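Local structure of SVP1-like protein 2 (4V16) at residues 135-140 and 180-185; 131-136 and 148-153; 175-180 and 205-210; 225-230 and 239-244. The protein probably binds phosphoinositides such as phosphatidylinositol 3,5-bisphosphate through a PROPPIN-family beta-propeller, so associating with membranes. All blocks are in the same frame, centred on the assembly; numbering follows the deposited sequence.

Contact 1 of 4, residues 135-140 and 180-185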
loop_
_atom_site.group_PDB
_atom_site.type_symbol
_atom_site.label_atom_id
_atom_site.label_comp_id
_atom_site.label_asym_id
_atom_site.label_seq_id
_atom_site.Cartn_x
_atom_site.Cartn_y
_atom_site.Cartn_z
ATOM N N GLY A 135 0.823 -6.095 -16.179
ATOM C CA GLY A 135 -0.594 -5.915 -16.447
ATOM C C GLY A 135 -1.253 -4.679 -15.860
ATOM O O GLY A 135 -2.391 -4.363 -16.215
ATOM N N GLY A 136 -0.560 -3.990 -14.958
ATOM C CA GLY A 136 -1.043 -2.728 -14.418
ATOM C C GLY A 136 -1.084 -2.659 -12.902
ATOM O O GLY A 136 -1.224 -1.571 -12.335
ATOM N N VAL A 137 -0.965 -3.810 -12.245
ATOM C CA VAL A 137 -0.945 -3.871 -10.786
ATOM C C VAL A 137 0.327 -4.562 -10.319
ATOM O O VAL A 137 0.785 -5.520 -10.938
ATOM C CB VAL A 137 -2.196 -4.607 -10.221
ATOM C CG1 VAL A 137 -3.134 -5.033 -11.341
ATOM C CG2 VAL A 137 -1.816 -5.815 -9.356
ATOM N N CYS A 138 0.897 -4.066 -9.226
ATOM C CA CYS A 138 2.098 -4.672 -8.671
ATOM C C CYS A 138 2.330 -4.263 -7.221
ATOM O O CYS A 138 1.683 -3.356 -6.697
ATOM C CB CYS A 138 3.323 -4.306 -9.514
ATOM S SG CYS A 138 3.893 -2.603 -9.321
ATOM N N GLU A 139 3.273 -4.952 -6.589
ATOM C CA GLU A 139 3.602 -4.748 -5.186
ATOM C C GLU A 139 5.027 -5.231 -4.956
ATOM O O GLU A 139 5.431 -6.265 -5.490
ATOM C CB GLU A 139 2.613 -5.500 -4.283
ATOM C CG GLU A 139 3.003 -5.633 -2.801
ATOM C CD GLU A 139 2.444 -4.522 -1.930
ATOM O OE1 GLU A 139 2.193 -3.414 -2.454
ATOM O OE2 GLU A 139 2.246 -4.765 -0.717
ATOM N N PHE A 140 5.785 -4.477 -4.171
ATOM C CA PHE A 140 7.115 -4.900 -3.756
ATOM C C PHE A 140 7.298 -4.662 -2.264
ATOM O O PHE A 140 7.035 -3.570 -1.762
ATOM C CB PHE A 140 8.196 -4.164 -4.544
ATOM C CG PHE A 140 9.586 -4.471 -4.078
ATOM C CD1 PHE A 140 10.199 -5.662 -4.426
ATOM C CD2 PHE A 140 10.279 -3.572 -3.285
ATOM C CE1 PHE A 140 11.480 -5.950 -3.994
ATOM C CE2 PHE A 140 11.560 -3.851 -2.851
ATOM C CZ PHE A 140 12.162 -5.042 -3.206
ATOM N N ASN A 180 -11.434 -13.120 -13.444
ATOM C CA ASN A 180 -11.409 -11.722 -13.845
ATOM C C ASN A 180 -10.060 -11.093 -13.509
ATOM O O ASN A 180 -9.313 -11.634 -12.692
ATOM C CB ASN A 180 -12.545 -10.963 -13.158
ATOM C CG ASN A 180 -13.913 -11.398 -13.647
ATOM O OD1 ASN A 180 -14.107 -11.660 -14.835
ATOM N ND2 ASN A 180 -14.869 -11.484 -12.729
ATOM N N PRO A 181 -9.732 -9.956 -14.147
ATOM C CA PRO A 181 -8.443 -9.300 -13.890
ATOM C C PRO A 181 -8.227 -8.908 -12.429
ATOM O O PRO A 181 -9.135 -8.399 -11.774
ATOM C CB PRO A 181 -8.495 -8.049 -14.782
ATOM C CG PRO A 181 -9.907 -7.919 -15.227
ATOM C CD PRO A 181 -10.471 -9.293 -15.233
ATOM N N VAL A 182 -7.017 -9.157 -11.936
ATOM C CA VAL A 182 -6.633 -8.790 -10.579
ATOM C C VAL A 182 -6.634 -7.278 -10.417
ATOM O O VAL A 182 -6.071 -6.564 -11.247
ATOM C CB VAL A 182 -5.234 -9.334 -10.229
ATOM C CG1 VAL A 182 -4.796 -8.864 -8.844
ATOM C CG2 VAL A 182 -5.222 -10.854 -10.307
ATOM N N LYS A 183 -7.252 -6.790 -9.345
ATOM C CA LYS A 183 -7.344 -5.352 -9.117
ATOM C C LYS A 183 -6.175 -4.847 -8.278
ATOM O O LYS A 183 -5.521 -3.869 -8.643
ATOM C CB LYS A 183 -8.664 -4.991 -8.437
ATOM C CG LYS A 183 -8.883 -3.490 -8.344
ATOM C CD LYS A 183 -10.324 -3.134 -8.019
ATOM C CE LYS A 183 -10.580 -1.649 -8.230
ATOM N NZ LYS A 183 -10.385 -1.229 -9.652
ATOM N N MET A 184 -5.917 -5.506 -7.153
ATOM C CA MET A 184 -4.775 -5.148 -6.323
ATOM C C MET A 184 -4.211 -6.347 -5.579
ATOM O O MET A 184 -4.765 -7.446 -5.617
ATOM C CB MET A 184 -5.152 -4.051 -5.327
ATOM C CG MET A 184 -6.246 -4.424 -4.352
ATOM S SD MET A 184 -6.502 -3.127 -3.123
ATOM C CE MET A 184 -5.023 -3.308 -2.133
ATOM N N VAL A 185 -3.100 -6.101 -4.898
ATOM C CA VAL A 185 -2.305 -7.147 -4.280
ATOM C C VAL A 185 -1.671 -6.609 -3.001
ATOM O O VAL A 185 -1.324 -5.429 -2.927
ATOM C CB VAL A 185 -1.220 -7.650 -5.262
ATOM C CG1 VAL A 185 0.006 -8.182 -4.525
ATOM C CG2 VAL A 185 -1.799 -8.712 -6.194
#

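Contact 2 of 4, residues 131-136 and 148-153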
loop_
_atom_site.group_PDB
_atom_site.type_symbol
_atom_site.label_atom_id
_atom_site.label_comp_id
_atom_site.label_asym_id
_atom_site.label_seq_id
_atom_site.Cartn_x
_atom_site.Cartn_y
_atom_site.Cartn_z
ATOM N N ASP A 131 13.797 -3.977 -18.038
ATOM C CA ASP A 131 12.465 -3.561 -17.620
ATOM C C ASP A 131 11.412 -4.650 -17.829
ATOM O O ASP A 131 11.391 -5.322 -18.861
ATOM C CB ASP A 131 12.068 -2.297 -18.379
ATOM C CG ASP A 131 12.594 -1.030 -17.723
ATOM O OD1 ASP A 131 13.482 -1.129 -16.846
ATOM O OD2 ASP A 131 12.130 0.070 -18.094
ATOM N N ILE A 132 10.540 -4.808 -16.836
ATOM C CA ILE A 132 9.513 -5.849 -16.845
ATOM C C ILE A 132 8.155 -5.277 -17.233
ATOM O O ILE A 132 7.607 -4.428 -16.532
ATOM C CB ILE A 132 9.387 -6.532 -15.462
ATOM C CG1 ILE A 132 10.744 -7.086 -15.014
ATOM C CG2 ILE A 132 8.340 -7.647 -15.509
ATOM C CD1 ILE A 132 10.763 -7.604 -13.589
ATOM N N LYS A 133 7.612 -5.756 -18.347
ATOM C CA LYS A 133 6.291 -5.335 -18.791
ATOM C C LYS A 133 5.236 -6.143 -18.038
ATOM O O LYS A 133 5.394 -7.350 -17.851
ATOM C CB LYS A 133 6.150 -5.509 -20.307
ATOM C CG LYS A 133 4.982 -4.743 -20.908
ATOM C CD LYS A 133 5.162 -4.491 -22.402
ATOM C CE LYS A 133 6.163 -3.372 -22.667
ATOM N NZ LYS A 133 6.027 -2.807 -24.041
ATOM N N PHE A 134 4.171 -5.476 -17.599
ATOM C CA PHE A 134 3.192 -6.100 -16.712
ATOM C C PHE A 134 1.769 -5.606 -16.978
ATOM O O PHE A 134 1.540 -4.792 -17.872
ATOM C CB PHE A 134 3.577 -5.842 -15.252
ATOM C CG PHE A 134 3.258 -4.452 -14.775
ATOM C CD1 PHE A 134 3.755 -3.344 -15.439
ATOM C CD2 PHE A 134 2.471 -4.257 -13.654
ATOM C CE1 PHE A 134 3.462 -2.068 -14.999
ATOM C CE2 PHE A 134 2.174 -2.983 -13.211
ATOM C CZ PHE A 134 2.670 -1.889 -13.884
ATOM N N GLY A 135 0.823 -6.095 -16.179
ATOM C CA GLY A 135 -0.594 -5.915 -16.447
ATOM C C GLY A 135 -1.253 -4.679 -15.860
ATOM O O GLY A 135 -2.391 -4.363 -16.215
ATOM N N GLY A 136 -0.560 -3.990 -14.958
ATOM C CA GLY A 136 -1.043 -2.728 -14.418
ATOM C C GLY A 136 -1.084 -2.659 -12.902
ATOM O O GLY A 136 -1.224 -1.571 -12.335
ATOM N N SER A 148 1.157 -8.413 -12.031
ATOM C CA SER A 148 0.230 -9.142 -12.888
ATOM C C SER A 148 0.801 -9.302 -14.296
ATOM O O SER A 148 1.471 -8.405 -14.807
ATOM C CB SER A 148 -1.123 -8.427 -12.943
ATOM O OG SER A 148 -0.976 -7.074 -13.344
ATOM N N ASN A 149 0.539 -10.451 -14.911
ATOM C CA ASN A 149 0.967 -10.707 -16.282
ATOM C C ASN A 149 0.364 -9.675 -17.230
ATOM O O ASN A 149 -0.764 -9.229 -17.024
ATOM C CB ASN A 149 0.569 -12.120 -16.706
ATOM C CG ASN A 149 1.011 -12.453 -18.112
ATOM O OD1 ASN A 149 0.308 -12.165 -19.081
ATOM N ND2 ASN A 149 2.183 -13.066 -18.233
ATOM N N GLU A 150 1.109 -9.295 -18.265
ATOM C CA GLU A 150 0.707 -8.164 -19.100
ATOM C C GLU A 150 -0.470 -8.485 -20.023
ATOM O O GLU A 150 -1.119 -7.568 -20.535
ATOM C CB GLU A 150 1.893 -7.663 -19.931
ATOM C CG GLU A 150 2.430 -8.656 -20.948
ATOM C CD GLU A 150 3.324 -8.004 -21.995
ATOM O OE1 GLU A 150 3.063 -6.838 -22.370
ATOM O OE2 GLU A 150 4.284 -8.663 -22.451
ATOM N N PHE A 151 -0.746 -9.770 -20.230
ATOM C CA PHE A 151 -1.858 -10.188 -21.084
ATOM C C PHE A 151 -2.858 -11.054 -20.318
ATOM O O PHE A 151 -4.066 -10.965 -20.545
ATOM C CB PHE A 151 -1.333 -10.935 -22.314
ATOM C CG PHE A 151 -0.525 -10.071 -23.243
ATOM C CD1 PHE A 151 -1.072 -8.922 -23.795
ATOM C CD2 PHE A 151 0.777 -10.409 -23.570
ATOM C CE1 PHE A 151 -0.332 -8.124 -24.645
ATOM C CE2 PHE A 151 1.522 -9.615 -24.422
ATOM C CZ PHE A 151 0.966 -8.472 -24.961
ATOM N N ASN A 152 -2.352 -11.886 -19.413
ATOM C CA ASN A 152 -3.205 -12.697 -18.552
ATOM C C ASN A 152 -3.433 -11.985 -17.221
ATOM O O ASN A 152 -2.821 -12.322 -16.207
ATOM C CB ASN A 152 -2.586 -14.076 -18.332
ATOM C CG ASN A 152 -2.215 -14.760 -19.636
ATOM O OD1 ASN A 152 -1.116 -15.296 -19.780
ATOM N ND2 ASN A 152 -3.131 -14.734 -20.601
ATOM N N LEU A 153 -4.326 -11.002 -17.239
ATOM C CA LEU A 153 -4.508 -10.088 -16.115
ATOM C C LEU A 153 -4.964 -10.779 -14.832
ATOM O O LEU A 153 -4.851 -10.213 -13.745
ATOM C CB LEU A 153 -5.517 -9.003 -16.489
ATOM C CG LEU A 153 -5.221 -8.201 -17.759
ATOM C CD1 LEU A 153 -6.278 -7.124 -17.931
ATOM C CD2 LEU A 153 -3.828 -7.589 -17.728
#

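Contact 3 of 4, residues 175-180 and 205-210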
loop_
_atom_site.group_PDB
_atom_site.type_symbol
_atom_site.label_atom_id
_atom_site.label_comp_id
_atom_site.label_asym_id
_atom_site.label_seq_id
_atom_site.Cartn_x
_atom_site.Cartn_y
_atom_site.Cartn_z
ATOM N N VAL A 175 0.874 -17.621 -10.659
ATOM C CA VAL A 175 -0.365 -18.017 -9.998
ATOM C C VAL A 175 -1.589 -17.503 -10.740
ATOM O O VAL A 175 -1.750 -16.297 -10.922
ATOM C CB VAL A 175 -0.420 -17.496 -8.548
ATOM C CG1 VAL A 175 -1.686 -17.979 -7.850
ATOM C CG2 VAL A 175 0.814 -17.932 -7.776
ATOM N N LYS A 176 -2.452 -18.421 -11.162
ATOM C CA LYS A 176 -3.753 -18.045 -11.699
ATOM C C LYS A 176 -4.650 -17.619 -10.541
ATOM O O LYS A 176 -5.371 -18.434 -9.968
ATOM C CB LYS A 176 -4.372 -19.196 -12.474
ATOM N N ALA A 177 -4.594 -16.335 -10.200
ATOM C CA ALA A 177 -5.247 -15.828 -8.998
ATOM C C ALA A 177 -6.764 -15.732 -9.147
ATOM O O ALA A 177 -7.505 -16.128 -8.247
ATOM C CB ALA A 177 -4.675 -14.471 -8.630
ATOM N N HIS A 178 -7.222 -15.202 -10.278
ATOM C CA HIS A 178 -8.649 -14.990 -10.503
ATOM C C HIS A 178 -9.036 -15.181 -11.965
ATOM O O HIS A 178 -8.188 -15.124 -12.858
ATOM C CB HIS A 178 -9.055 -13.585 -10.054
ATOM C CG HIS A 178 -8.903 -13.346 -8.584
ATOM N ND1 HIS A 178 -9.901 -13.628 -7.677
ATOM C CD2 HIS A 178 -7.880 -12.824 -7.867
ATOM C CE1 HIS A 178 -9.495 -13.304 -6.462
ATOM N NE2 HIS A 178 -8.271 -12.813 -6.550
ATOM N N ALA A 179 -10.324 -15.407 -12.200
ATOM C CA ALA A 179 -10.858 -15.467 -13.554
ATOM C C ALA A 179 -10.850 -14.071 -14.165
ATOM O O ALA A 179 -10.329 -13.860 -15.260
ATOM C CB ALA A 179 -12.262 -16.039 -13.550
ATOM N N ASN A 180 -11.434 -13.120 -13.444
ATOM C CA ASN A 180 -11.409 -11.722 -13.845
ATOM C C ASN A 180 -10.060 -11.093 -13.509
ATOM O O ASN A 180 -9.313 -11.634 -12.692
ATOM C CB ASN A 180 -12.545 -10.963 -13.158
ATOM C CG ASN A 180 -13.913 -11.398 -13.647
ATOM O OD1 ASN A 180 -14.107 -11.660 -14.835
ATOM N ND2 ASN A 180 -14.869 -11.484 -12.729
ATOM N N ARG A 205 -8.665 -13.852 -2.162
ATOM C CA ARG A 205 -7.871 -15.072 -2.047
ATOM C C ARG A 205 -6.499 -14.799 -1.444
ATOM O O ARG A 205 -5.935 -13.721 -1.627
ATOM C CB ARG A 205 -7.715 -15.734 -3.416
ATOM C CG ARG A 205 -9.033 -16.154 -4.049
ATOM C CD ARG A 205 -8.839 -17.308 -5.017
ATOM N NE ARG A 205 -10.113 -17.821 -5.521
ATOM C CZ ARG A 205 -10.646 -17.518 -6.704
ATOM N NH1 ARG A 205 -10.025 -16.699 -7.545
ATOM N NH2 ARG A 205 -11.812 -18.046 -7.052
ATOM N N VAL A 206 -5.977 -15.788 -0.721
ATOM C CA VAL A 206 -4.660 -15.697 -0.097
ATOM C C VAL A 206 -3.771 -16.839 -0.581
ATOM O O VAL A 206 -4.160 -18.005 -0.510
ATOM C CB VAL A 206 -4.759 -15.742 1.438
ATOM C CG1 VAL A 206 -3.377 -15.620 2.072
ATOM C CG2 VAL A 206 -5.672 -14.636 1.942
ATOM N N PHE A 207 -2.579 -16.498 -1.065
ATOM C CA PHE A 207 -1.643 -17.484 -1.600
ATOM C C PHE A 207 -0.306 -17.452 -0.866
ATOM O O PHE A 207 0.089 -16.416 -0.326
ATOM C CB PHE A 207 -1.399 -17.242 -3.091
ATOM C CG PHE A 207 -2.645 -17.260 -3.924
ATOM C CD1 PHE A 207 -3.368 -16.098 -4.138
ATOM C CD2 PHE A 207 -3.085 -18.434 -4.508
ATOM C CE1 PHE A 207 -4.513 -16.111 -4.910
ATOM C CE2 PHE A 207 -4.229 -18.453 -5.280
ATOM C CZ PHE A 207 -4.943 -17.290 -5.482
ATOM N N GLN A 208 0.385 -18.589 -0.856
ATOM C CA GLN A 208 1.756 -18.657 -0.354
ATOM C C GLN A 208 2.740 -18.195 -1.423
ATOM O O GLN A 208 2.697 -18.664 -2.557
ATOM C CB GLN A 208 2.104 -20.080 0.087
ATOM C CG GLN A 208 1.720 -20.404 1.519
ATOM C CD GLN A 208 2.064 -21.829 1.907
ATOM O OE1 GLN A 208 2.991 -22.428 1.358
ATOM N NE2 GLN A 208 1.314 -22.383 2.852
ATOM N N THR A 209 3.632 -17.281 -1.057
ATOM C CA THR A 209 4.629 -16.778 -1.996
ATOM C C THR A 209 5.679 -17.834 -2.331
ATOM O O THR A 209 6.430 -17.686 -3.292
ATOM C CB THR A 209 5.347 -15.537 -1.445
ATOM O OG1 THR A 209 5.931 -15.845 -0.173
ATOM C CG2 THR A 209 4.377 -14.384 -1.290
ATOM N N ASP A 210 5.731 -18.893 -1.530
ATOM C CA ASP A 210 6.706 -19.959 -1.731
ATOM C C ASP A 210 6.391 -20.768 -2.983
ATOM O O ASP A 210 7.278 -21.059 -3.786
ATOM C CB ASP A 210 6.743 -20.887 -0.515
ATOM C CG ASP A 210 6.864 -20.132 0.793
ATOM O OD1 ASP A 210 7.426 -19.016 0.788
ATOM O OD2 ASP A 210 6.394 -20.655 1.825
#

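Contact 4 of 4, residues 225-230 and 239-244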
loop_
_atom_site.group_PDB
_atom_site.type_symbol
_atom_site.label_atom_id
_atom_site.label_comp_id
_atom_site.label_asym_id
_atom_site.label_seq_id
_atom_site.Cartn_x
_atom_site.Cartn_y
_atom_site.Cartn_z
ATOM N N THR A 225 -18.330 -4.980 -5.774
ATOM C CA THR A 225 -17.820 -3.681 -5.357
ATOM C C THR A 225 -16.364 -3.543 -5.768
ATOM O O THR A 225 -15.670 -4.541 -5.959
ATOM C CB THR A 225 -17.921 -3.491 -3.831
ATOM O OG1 THR A 225 -17.257 -4.573 -3.168
ATOM C CG2 THR A 225 -19.375 -3.434 -3.381
ATOM N N SER A 226 -15.902 -2.306 -5.906
ATOM C CA SER A 226 -14.484 -2.050 -6.103
ATOM C C SER A 226 -13.819 -1.902 -4.739
ATOM O O SER A 226 -14.319 -1.189 -3.869
ATOM C CB SER A 226 -14.260 -0.798 -6.954
ATOM O OG SER A 226 -14.822 0.347 -6.339
ATOM N N ILE A 227 -12.697 -2.589 -4.559
ATOM C CA ILE A 227 -11.989 -2.589 -3.284
ATOM C C ILE A 227 -10.967 -1.457 -3.232
ATOM O O ILE A 227 -10.097 -1.348 -4.095
ATOM C CB ILE A 227 -11.306 -3.945 -3.049
ATOM C CG1 ILE A 227 -12.374 -5.009 -2.784
ATOM C CG2 ILE A 227 -10.337 -3.879 -1.874
ATOM C CD1 ILE A 227 -11.890 -6.425 -2.969
ATOM N N ILE A 228 -11.078 -0.625 -2.201
ATOM C CA ILE A 228 -10.270 0.584 -2.085
ATOM C C ILE A 228 -8.889 0.297 -1.510
ATOM O O ILE A 228 -7.892 0.844 -1.985
ATOM C CB ILE A 228 -10.963 1.636 -1.199
ATOM C CG1 ILE A 228 -12.402 1.875 -1.667
ATOM C CG2 ILE A 228 -10.176 2.941 -1.198
ATOM C CD1 ILE A 228 -12.525 2.307 -3.113
ATOM N N ASP A 229 -8.828 -0.540 -0.479
ATOM C CA ASP A 229 -7.541 -0.896 0.110
ATOM C C ASP A 229 -7.594 -2.173 0.947
ATOM O O ASP A 229 -8.641 -2.539 1.485
ATOM C CB ASP A 229 -7.022 0.256 0.977
ATOM C CG ASP A 229 -5.543 0.125 1.300
ATOM O OD1 ASP A 229 -4.791 -0.408 0.457
ATOM O OD2 ASP A 229 -5.132 0.560 2.395
ATOM N N MET A 230 -6.445 -2.839 1.036
ATOM C CA MET A 230 -6.246 -3.989 1.912
ATOM C C MET A 230 -5.009 -3.762 2.767
ATOM O O MET A 230 -4.122 -2.995 2.393
ATOM C CB MET A 230 -6.070 -5.276 1.109
ATOM C CG MET A 230 -7.294 -5.743 0.360
ATOM S SD MET A 230 -6.888 -7.167 -0.666
ATOM C CE MET A 230 -8.525 -7.788 -1.022
ATOM N N LEU A 239 -6.638 -9.632 8.144
ATOM C CA LEU A 239 -6.605 -8.835 6.926
ATOM C C LEU A 239 -7.757 -7.832 6.920
ATOM O O LEU A 239 -8.926 -8.218 6.909
ATOM C CB LEU A 239 -6.682 -9.744 5.697
ATOM C CG LEU A 239 -6.609 -9.066 4.328
ATOM C CD1 LEU A 239 -5.231 -8.468 4.094
ATOM C CD2 LEU A 239 -6.965 -10.054 3.228
ATOM N N ALA A 240 -7.420 -6.545 6.933
ATOM C CA ALA A 240 -8.420 -5.482 6.866
ATOM C C ALA A 240 -8.744 -5.143 5.414
ATOM O O ALA A 240 -7.861 -5.161 4.558
ATOM C CB ALA A 240 -7.931 -4.248 7.603
ATOM N N VAL A 241 -10.010 -4.838 5.144
ATOM C CA VAL A 241 -10.463 -4.527 3.790
ATOM C C VAL A 241 -11.514 -3.423 3.808
ATOM O O VAL A 241 -12.386 -3.404 4.675
ATOM C CB VAL A 241 -11.063 -5.771 3.096
ATOM C CG1 VAL A 241 -11.481 -5.448 1.667
ATOM C CG2 VAL A 241 -10.072 -6.926 3.112
ATOM N N VAL A 242 -11.426 -2.512 2.840
ATOM C CA VAL A 242 -12.421 -1.454 2.674
ATOM C C VAL A 242 -12.893 -1.401 1.221
ATOM O O VAL A 242 -12.080 -1.358 0.297
ATOM C CB VAL A 242 -11.861 -0.077 3.086
ATOM C CG1 VAL A 242 -12.877 1.024 2.811
ATOM C CG2 VAL A 242 -11.473 -0.077 4.561
ATOM N N SER A 243 -14.209 -1.401 1.034
ATOM C CA SER A 243 -14.808 -1.369 -0.298
ATOM C C SER A 243 -15.355 0.017 -0.615
ATOM O O SER A 243 -15.390 0.889 0.253
ATOM C CB SER A 243 -15.929 -2.400 -0.400
ATOM O OG SER A 243 -16.918 -2.162 0.586
ATOM N N ASP A 244 -15.790 0.215 -1.856
ATOM C CA ASP A 244 -16.401 1.481 -2.246
ATOM C C ASP A 244 -17.815 1.581 -1.670
ATOM O O ASP A 244 -18.463 2.622 -1.773
ATOM C CB ASP A 244 -16.414 1.637 -3.773
ATOM C CG ASP A 244 -17.307 0.624 -4.468
ATOM O OD1 ASP A 244 -17.790 -0.317 -3.807
ATOM O OD2 ASP A 244 -17.516 0.765 -5.692
#

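Contact 1 of 4, residues 135-140 and 180-185
V137 fills the well-packed part of this contact, meeting V182, K183, M184 and V185 with its two methyl branches. CG1 lies 3.3 Å from V182 O, so this branch rests on the backbone. CG2 reaches instead into the apolar side, 4.3 Å from V182 CG1 and equally far from V185 CG2. Beyond it the CB of E139 meets V185 CG1 at 3.7 Å. With CG1 anti to its backbone N (chi1 152°), V185 can meet E139 with one methyl and V137 with the other. The remainder is looser. The CA-CB bonds of K183 and M184 point away from 135-140, and the bend of E139 at chi2 (93°) carries its carboxylate on to L187 N, a weak bond outside the two segments. No hydrogen bond crosses, although the chain directions over 137-139 and 182-185 differ by only 20°. Side-by-side parallel strands without shared hydrogen bonds are what the innermost strands of adjacent propeller blades give. Strand 138-141 opens one blade and strand 182-187 the next; V182 and V185 also lean on strand 193-198, while C138 and F140 turn to strands 98-103 and 107-112 of the preceding blade.

Contact 2 of 4, residues 131-136 and 148-153
The connection between two propeller blades, F134-G136, crosses an Asx turn at N149, with G135 laid against S148, N149 and E150. The CA atoms of G135 and E150 are 3.7 Å apart. One backbone bond joins the segments: G135 N donates to S148 O at 2.8 Å, with a bent N-H...O angle of 140° and the donor standing above the carbonyl plane. G135 CA also makes a CA-H...O contact with N149 O. A CB on G135 would point toward N149 O and S148 OG and probably clash with both, consistent with a glycine at this position. F134 holds its CG between its backbone N and carbonyl carbon (chi1 77°), a torsion that brings G136 N over one ring face, displaced toward the rim, while its CB touches S148 O. In the propeller this crossing leads from strand 132-133, outermost in its blade, to strand 138-141, innermost in the next, and 149-153 form the turn from the second strand of that blade, 144-148, to the third, 155-160. N149 OD1 shapes the turn by accepting from F151 N at 2.9 Å and N152 N at 2.7 Å. E150 covers the surface side: its CB lies 3.6 Å from F134 O, and OE1 is 3.1 Å from K133 CD. K133 NZ stays 5.3 Å from E150 OE1, too far for a salt bridge. With an alanine in place of E150, the K133 methylenes would probably lose their cover and the lysine its nearby opposite charge. L153 CD2 closes the far end, 3.8 Å from G135 O.

Contact 3 of 4, residues 175-180 and 205-210
R205 and F207 both place CG anti to the carbonyl carbon (chi1 near -60°), which sends the guanidinium toward A177 and H178 and the phenyl ring toward V175 and A177. The contact belongs to the beta-propeller, where the end of strand 173-176, outermost in one blade, leads into the curated WD 1 repeat, and strand 203-208 is the third strand of the following blade. By sequence pattern, A177-H178 probably corresponds to the GH dipeptide of WD repeats, and F207 to their tryptophan. The arginine chain is extended from CG to NE and passes the imidazole in the opposite direction, ring and guanidinium planes 33° apart. R205 NH1 donates to A177 O at 2.7 Å; the donor lies in the carbonyl plane, although the oxygen is tilted from the guanidinium plane. H178 ND1, at 3.1 Å from R205 NH1, has too poor an angle for a hydrogen bond. R205 NE has its own partner, E217, in a long, weak ion pair, and H178 also touches T196 and S198 of strand 193-198. The F207 ring is the apolar half. A177 approaches it with CB 4.1 Å from CE1 and with CA 3.8 Å from CZ. V175 supplies a CH-pi contact, its CG1 standing 3.9 Å from the F207 ring centroid and 22° off the ring normal, over one face but displaced toward CE2.

Contact 4 of 4, residues 225-230 and 239-244
The carboxylate of D244 is the flat group facing 225-230, and S226 lies over one of its faces, with S226 OG and S226 N on the same side of the plane. T225 CB comes up to OD1. The hairpin of strands 227-232 and 238-243, the first two of a propeller blade in the curated WD 2 repeat, ends here at its open side. S226 OG reaches D244 OD2 at 2.8 Å and S226 N the same oxygen at 3.5 Å, both weak bonds, while D244 N returns a firmer one to S226 O at 2.9 Å, nearly in line with the carbonyl. An alanine in place of D244 would probably leave the S226 hydroxyl without this acceptor and let the loop before strand 227-232 move more freely. Further in, the antiparallel strands run at 164° and carry a classic beta bulge, I228 and D229 both facing V242. V242 O accepts from I228 N at 2.8 Å and, weakly, from D229 N at 3.4 Å. The bulge shifts the register by one between I227 and D229. D229 directs its carboxylate out of the hairpin, to a salt bridge with R186 and a hydrogen bond from I286 N. On the other face I227, M230 and V241 pack: I227 CG2 is 4.0 Å from V241 CG1, and M230 CG, alongside and pointing the same way, lies 4.1 Å from V241 CG2.

In the fold
Contact 4, nine of twelve touching residues buried, pairs adjacent strands of one blade and is dominated by backbone hydrogen bonds. Contacts 1 and 3 join the blade running from strand 138-141 to strand 173-176 with that from strand 182-187 to strand 214-219, contact 1 at the innermost strands by valine packing, contact 3 farther out by an arginine-carbonyl bond and a CH-pi contact. Contact 2, relying on glycines and a turn, is the most exposed (three of eight touching residues), although its centre, about 19 Å from the chain centre, is hardly farther out than contact 3's. It shares G135 and G136 with contact 1, and V182 N probably bonds to L153 O. M184 packs contact 1 against contact 4.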